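Local coordinates for Rho guanine nucleotide exchange factor 11 (Homo sapiens, PDB 5JHH), which probably activates the small GTPase RhoA by promoting exchange of GDP for GTP through its tandem DH and PH domains, at residues Thr250-Ile255 with Leu277-Val282; Gly258-Arg263 with Leu347-Ser352. All blocks are in the same frame, centred on the assembly; numbering follows the deposited sequence.

Contact 1. Residues Thr250-Ile255 with Leu277-Val282; sequences TTRKMI and LEDLLV
R252 and D279 are paired as a salt bridge, but its atoms are modelled too close together, so the detail is doubtful. The R252 chain bends at chi2 (131°), which brings its guanidinium to L280 and D279. The methyl CD1 of L280 lies over one face of that guanidinium, offset toward its rim, a place suited to arginine because its flat cation can pack apolar carbon. One weak backbone bond crosses here: E278 N to K253 O, 3.1 Å and bent to 123°. L277 CA adds a CA-H contact to K253 O at 3.2 Å. K253 runs obliquely past E278, whose OE2 lies 3.6 Å from K253 CD, whereas K253 NZ and E278 OE2 stay 4.3 Å apart, too far for a salt bridge, though the opposite charges probably still attract. M254 and L277 form an antiparallel non-hydrogen-bonded pair, and branch CD2 of L277 packs 4.3 Å from M254 CB. L277 CD1, the other branch, meets R252 CD at 4.0 Å. E278 and D279 make the tight turn joining strands 269-277 and 280-287, closed by L277 N to L280 O. M254 touches N217 and R220 of helix 189-227, and L280 packs on F244 and on V313 of strand 313-315.

Contact 2. Residues Gly258-Arg263 with Leu347-Ser352; sequences GPLTWR and LVALTS
The carbonyl oxygen of V348 receives one strong N-H bond and a weaker CA-H contact from segment 258-263. T261 N gives V348 O an almost straight bond (2.7 Å, 171°) in the carbonyl plane, and L260 CA adds a CA-H contact to V348 O at 3.3 Å. The return bond runs from V348 N to T261 O, also 2.7 Å but more bent at 141°, making T261 and V348 an antiparallel hydrogen-bonded pair. The beta-branched residues of this pair, threonine and valine, suit an extended backbone. The hydroxyl of T261 is held by D271 on the adjoining strand. On the same face V348 CG2 sits over the centre of the R263 guanidinium, 3.4 Å from R263 CZ; the arginine chain bends at chi2 and again at chi3 (77°), which lays the guanidinium over V348. The plane is further fixed by NH2, which forms salt bridges to D327 and E346. An alanine in place of R263 would probably leave both carboxylates without this partner and uncover the V348 methyl. The opposite face carries W262 and L347, a non-hydrogen-bonded pair in which L347 CD2 lies 4.1 Å from W262 CB and approaches the indole obliquely. L260 also turns inward, its CD2 3.8 Å from A349 CB, where a small residue permits close approach. Further out, P259 CG touches L350 CD1 at 4.0 Å. Strand 254-263 is flanked here by strands 269-277 and 345-348; L347 packs on F331 and I333 of strand 330-335, L260 on W358 of helix 352-368, and T351 is the N-cap of that helix.

Both contacts lie in the PH domain, and both use strand 254-263, contact 1 at its start and contact 2 toward its end, with centres 19 Å apart. Along the chain the two contacts interleave: 250-255, 258-263, 277-282, then 347-352. Strand 254-263 serves both parts of the curled sheet, pairing with strand 269-277 and, near its end, with strand 345-348, the last before the C-terminal helix. Contact 2 thus brings the beginning and end of the domain together, as in other PH folds. Contact 1 lies instead at the side facing helix 189-227, the long helix leading from the DH domain, consistent with a junction between the two domains.

Contact 1. Residues Thr250-Ile255 with Leu277-Val282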
loop_
_atom_site.group_PDB
_atom_site.type_symbol
_atom_site.label_atom_id
_atom_site.label_comp_id
_atom_site.label_asym_id
_atom_site.label_seq_id
_atom_site.Cartn_x
_atom_site.Cartn_y
_atom_site.Cartn_z
ATOM N N THR A 250 10.110 -24.128 -0.922
ATOM C CA THR A 250 8.703 -24.269 -0.644
ATOM C C THR A 250 8.371 -24.532 0.819
ATOM O O THR A 250 7.237 -24.332 1.215
ATOM C CB THR A 250 8.129 -25.390 -1.523
ATOM O OG1 THR A 250 8.032 -24.890 -2.858
ATOM C CG2 THR A 250 6.739 -25.876 -1.062
ATOM N N THR A 251 9.330 -24.977 1.625
ATOM C CA THR A 251 9.011 -25.465 2.981
ATOM C C THR A 251 9.389 -24.472 4.065
ATOM O O THR A 251 9.402 -24.802 5.245
ATOM C CB THR A 251 9.785 -26.750 3.271
ATOM O OG1 THR A 251 11.183 -26.433 3.241
ATOM C CG2 THR A 251 9.446 -27.867 2.193
ATOM N N ARG A 252 9.726 -23.252 3.658
ATOM C CA ARG A 252 10.172 -22.220 4.593
ATOM C C ARG A 252 9.410 -20.947 4.356
ATOM O O ARG A 252 8.832 -20.726 3.294
ATOM C CB ARG A 252 11.671 -21.945 4.416
ATOM C CG ARG A 252 12.539 -23.130 4.802
ATOM C CD ARG A 252 13.569 -23.463 3.728
ATOM N NE ARG A 252 14.342 -24.665 4.048
ATOM C CZ ARG A 252 15.108 -24.768 5.124
ATOM N NH1 ARG A 252 15.183 -23.771 5.988
ATOM N NH2 ARG A 252 15.794 -25.870 5.349
ATOM N N LYS A 253 9.440 -20.081 5.347
ATOM C CA LYS A 253 8.853 -18.790 5.184
ATOM C C LYS A 253 9.898 -17.739 4.774
ATOM O O LYS A 253 11.029 -17.766 5.227
ATOM C CB LYS A 253 8.122 -18.393 6.460
ATOM C CG LYS A 253 6.754 -19.047 6.593
ATOM C CD LYS A 253 6.197 -18.875 7.994
ATOM C CE LYS A 253 5.808 -17.432 8.250
ATOM N NZ LYS A 253 4.838 -17.348 9.378
ATOM N N MET A 254 9.493 -16.830 3.898
ATOM C CA MET A 254 10.328 -15.733 3.498
ATOM C C MET A 254 10.036 -14.504 4.316
ATOM O O MET A 254 8.890 -14.131 4.495
ATOM C CB MET A 254 10.076 -15.389 2.052
ATOM C CG MET A 254 11.011 -14.283 1.562
ATOM S SD MET A 254 11.163 -14.346 -0.225
ATOM C CE MET A 254 9.480 -14.080 -0.737
ATOM N N ILE A 255 11.080 -13.845 4.756
ATOM C CA ILE A 255 10.948 -12.615 5.474
ATOM C C ILE A 255 11.176 -11.449 4.561
ATOM O O ILE A 255 10.512 -10.416 4.675
ATOM C CB ILE A 255 11.974 -12.578 6.616
ATOM C CG1 ILE A 255 11.706 -13.753 7.588
ATOM C CG2 ILE A 255 11.994 -11.233 7.317
ATOM C CD1 ILE A 255 12.432 -13.701 8.928
ATOM N N LEU A 277 15.178 -16.073 4.559
ATOM C CA LEU A 277 14.172 -16.969 5.086
ATOM C C LEU A 277 14.198 -16.966 6.621
ATOM O O LEU A 277 14.913 -16.186 7.240
ATOM C CB LEU A 277 14.405 -18.360 4.560
ATOM C CG LEU A 277 14.718 -18.401 3.068
ATOM C CD1 LEU A 277 14.756 -19.844 2.597
ATOM C CD2 LEU A 277 13.732 -17.602 2.232
ATOM N N GLU A 278 13.390 -17.803 7.230
ATOM C CA GLU A 278 13.288 -17.798 8.668
ATOM C C GLU A 278 14.583 -18.279 9.330
ATOM O O GLU A 278 15.028 -17.755 10.373
ATOM C CB GLU A 278 12.175 -18.724 9.078
ATOM C CG GLU A 278 10.830 -18.063 9.037
ATOM C CD GLU A 278 9.772 -18.955 9.662
ATOM O OE1 GLU A 278 9.857 -20.206 9.459
ATOM O OE2 GLU A 278 8.871 -18.391 10.342
ATOM N N ASP A 279 15.192 -19.271 8.705
ATOM C CA ASP A 279 16.301 -19.971 9.335
ATOM C C ASP A 279 17.606 -19.793 8.557
ATOM O O ASP A 279 18.673 -20.015 9.108
ATOM C CB ASP A 279 15.931 -21.446 9.462
ATOM C CG ASP A 279 15.464 -22.055 8.124
ATOM O OD1 ASP A 279 15.292 -21.349 7.099
ATOM O OD2 ASP A 279 15.272 -23.272 8.076
ATOM N N LEU A 280 17.499 -19.371 7.293
ATOM C CA LEU A 280 18.630 -19.281 6.362
ATOM C C LEU A 280 18.631 -17.976 5.591
ATOM O O LEU A 280 17.580 -17.470 5.246
ATOM C CB LEU A 280 18.576 -20.408 5.318
ATOM C CG LEU A 280 18.428 -21.815 5.899
ATOM C CD1 LEU A 280 18.163 -22.843 4.822
ATOM C CD2 LEU A 280 19.663 -22.156 6.720
ATOM N N LEU A 281 19.828 -17.473 5.303
ATOM C CA LEU A 281 20.069 -16.488 4.253
ATOM C C LEU A 281 20.624 -17.205 3.020
ATOM O O LEU A 281 21.601 -17.928 3.141
ATOM C CB LEU A 281 21.095 -15.480 4.723
ATOM C CG LEU A 281 21.374 -14.301 3.788
ATOM C CD1 LEU A 281 20.156 -13.394 3.773
ATOM C CD2 LEU A 281 22.626 -13.520 4.218
ATOM N N VAL A 282 20.007 -17.036 1.847
ATOM C CA VAL A 282 20.434 -17.792 0.662
ATOM C C VAL A 282 20.842 -16.835 -0.443
ATOM O O VAL A 282 20.126 -15.880 -0.759
ATOM C CB VAL A 282 19.443 -18.906 0.180
ATOM C CG1 VAL A 282 18.373 -19.236 1.199
ATOM C CG2 VAL A 282 18.818 -18.595 -1.150
#

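Contact 2. Residues Gly258-Arg263 with Leu347-Ser352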
loop_
_atom_site.group_PDB
_atom_site.type_symbol
_atom_site.label_atom_id
_atom_site.label_comp_id
_atom_site.label_asym_id
_atom_site.label_seq_id
_atom_site.Cartn_x
_atom_site.Cartn_y
_atom_site.Cartn_z
ATOM N N GLY A 258 15.783 -9.420 -2.070
ATOM C CA GLY A 258 16.361 -8.239 -2.616
ATOM C C GLY A 258 17.717 -8.457 -3.250
ATOM O O GLY A 258 18.411 -9.434 -2.974
ATOM N N PRO A 259 18.087 -7.541 -4.129
ATOM C CA PRO A 259 19.389 -7.570 -4.727
ATOM C C PRO A 259 20.432 -7.011 -3.745
ATOM O O PRO A 259 20.144 -6.088 -2.992
ATOM C CB PRO A 259 19.220 -6.652 -5.948
ATOM C CG PRO A 259 18.190 -5.650 -5.508
ATOM C CD PRO A 259 17.263 -6.414 -4.604
ATOM N N LEU A 260 21.604 -7.625 -3.738
ATOM C CA LEU A 260 22.744 -7.200 -2.928
ATOM C C LEU A 260 24.014 -7.475 -3.737
ATOM O O LEU A 260 24.079 -8.433 -4.513
ATOM C CB LEU A 260 22.798 -8.003 -1.619
ATOM C CG LEU A 260 21.716 -7.657 -0.589
ATOM C CD1 LEU A 260 21.774 -8.617 0.582
ATOM C CD2 LEU A 260 21.841 -6.222 -0.097
ATOM N N THR A 261 25.024 -6.640 -3.564
ATOM C CA THR A 261 26.295 -6.896 -4.218
ATOM C C THR A 261 27.259 -7.473 -3.182
ATOM O O THR A 261 27.452 -6.904 -2.124
ATOM C CB THR A 261 26.852 -5.623 -4.874
ATOM O OG1 THR A 261 25.882 -5.111 -5.790
ATOM C CG2 THR A 261 28.110 -5.937 -5.655
ATOM N N TRP A 262 27.834 -8.616 -3.504
ATOM C CA TRP A 262 28.823 -9.292 -2.661
ATOM C C TRP A 262 30.289 -8.920 -2.965
ATOM O O TRP A 262 30.833 -9.297 -3.999
ATOM C CB TRP A 262 28.668 -10.780 -2.900
ATOM C CG TRP A 262 29.334 -11.663 -1.949
ATOM C CD1 TRP A 262 30.115 -11.320 -0.872
ATOM C CD2 TRP A 262 29.295 -13.086 -1.998
ATOM N NE1 TRP A 262 30.555 -12.473 -0.248
ATOM C CE2 TRP A 262 30.072 -13.564 -0.937
ATOM C CE3 TRP A 262 28.697 -14.004 -2.864
ATOM C CZ2 TRP A 262 30.207 -14.923 -0.677
ATOM C CZ3 TRP A 262 28.843 -15.357 -2.617
ATOM C CH2 TRP A 262 29.585 -15.806 -1.533
ATOM N N ARG A 263 30.925 -8.227 -2.023
ATOM C CA ARG A 263 32.363 -7.903 -2.071
ATOM C C ARG A 263 33.170 -9.110 -1.580
ATOM O O ARG A 263 33.458 -9.247 -0.385
ATOM C CB ARG A 263 32.658 -6.690 -1.181
ATOM C CG ARG A 263 33.250 -5.504 -1.889
ATOM C CD ARG A 263 32.282 -4.337 -1.996
ATOM N NE ARG A 263 32.150 -3.595 -0.748
ATOM C CZ ARG A 263 31.763 -2.320 -0.655
ATOM N NH1 ARG A 263 31.478 -1.622 -1.736
ATOM N NH2 ARG A 263 31.632 -1.738 0.540
ATOM N N LEU A 347 28.379 -7.372 2.258
ATOM C CA LEU A 347 27.251 -7.228 1.358
ATOM C C LEU A 347 26.907 -5.774 1.185
ATOM O O LEU A 347 26.988 -4.980 2.154
ATOM C CB LEU A 347 26.074 -8.035 1.880
ATOM C CG LEU A 347 26.306 -9.545 1.777
ATOM C CD1 LEU A 347 25.208 -10.269 2.520
ATOM C CD2 LEU A 347 26.342 -10.030 0.334
ATOM N N VAL A 348 26.526 -5.412 -0.044
ATOM C CA VAL A 348 26.217 -4.005 -0.373
ATOM C C VAL A 348 24.801 -3.879 -0.964
ATOM O O VAL A 348 24.456 -4.526 -1.939
ATOM C CB VAL A 348 27.267 -3.382 -1.346
ATOM C CG1 VAL A 348 27.176 -1.846 -1.382
ATOM C CG2 VAL A 348 28.664 -3.789 -0.947
ATOM N N ALA A 349 24.018 -3.019 -0.331
ATOM C CA ALA A 349 22.626 -2.745 -0.664
ATOM C C ALA A 349 22.560 -1.537 -1.582
ATOM O O ALA A 349 23.544 -0.839 -1.774
ATOM C CB ALA A 349 21.859 -2.456 0.617
ATOM N N LEU A 350 21.378 -1.263 -2.112
ATOM C CA LEU A 350 21.241 -0.226 -3.141
ATOM C C LEU A 350 21.382 1.142 -2.542
ATOM O O LEU A 350 21.854 2.029 -3.184
ATOM C CB LEU A 350 19.885 -0.315 -3.855
ATOM C CG LEU A 350 19.462 -1.657 -4.462
ATOM C CD1 LEU A 350 17.927 -1.754 -4.526
ATOM C CD2 LEU A 350 20.111 -1.929 -5.822
ATOM N N THR A 351 20.927 1.324 -1.319
ATOM C CA THR A 351 21.004 2.629 -0.690
ATOM C C THR A 351 21.248 2.475 0.791
ATOM O O THR A 351 21.202 1.384 1.328
ATOM C CB THR A 351 19.682 3.418 -0.888
ATOM O OG1 THR A 351 18.599 2.758 -0.213
ATOM C CG2 THR A 351 19.333 3.556 -2.417
ATOM N N SER A 352 21.440 3.590 1.471
ATOM C CA SER A 352 21.581 3.536 2.887
ATOM C C SER A 352 20.284 3.001 3.492
ATOM O O SER A 352 20.332 2.129 4.369
ATOM C CB SER A 352 21.949 4.905 3.451
ATOM O OG SER A 352 20.892 5.817 3.322
#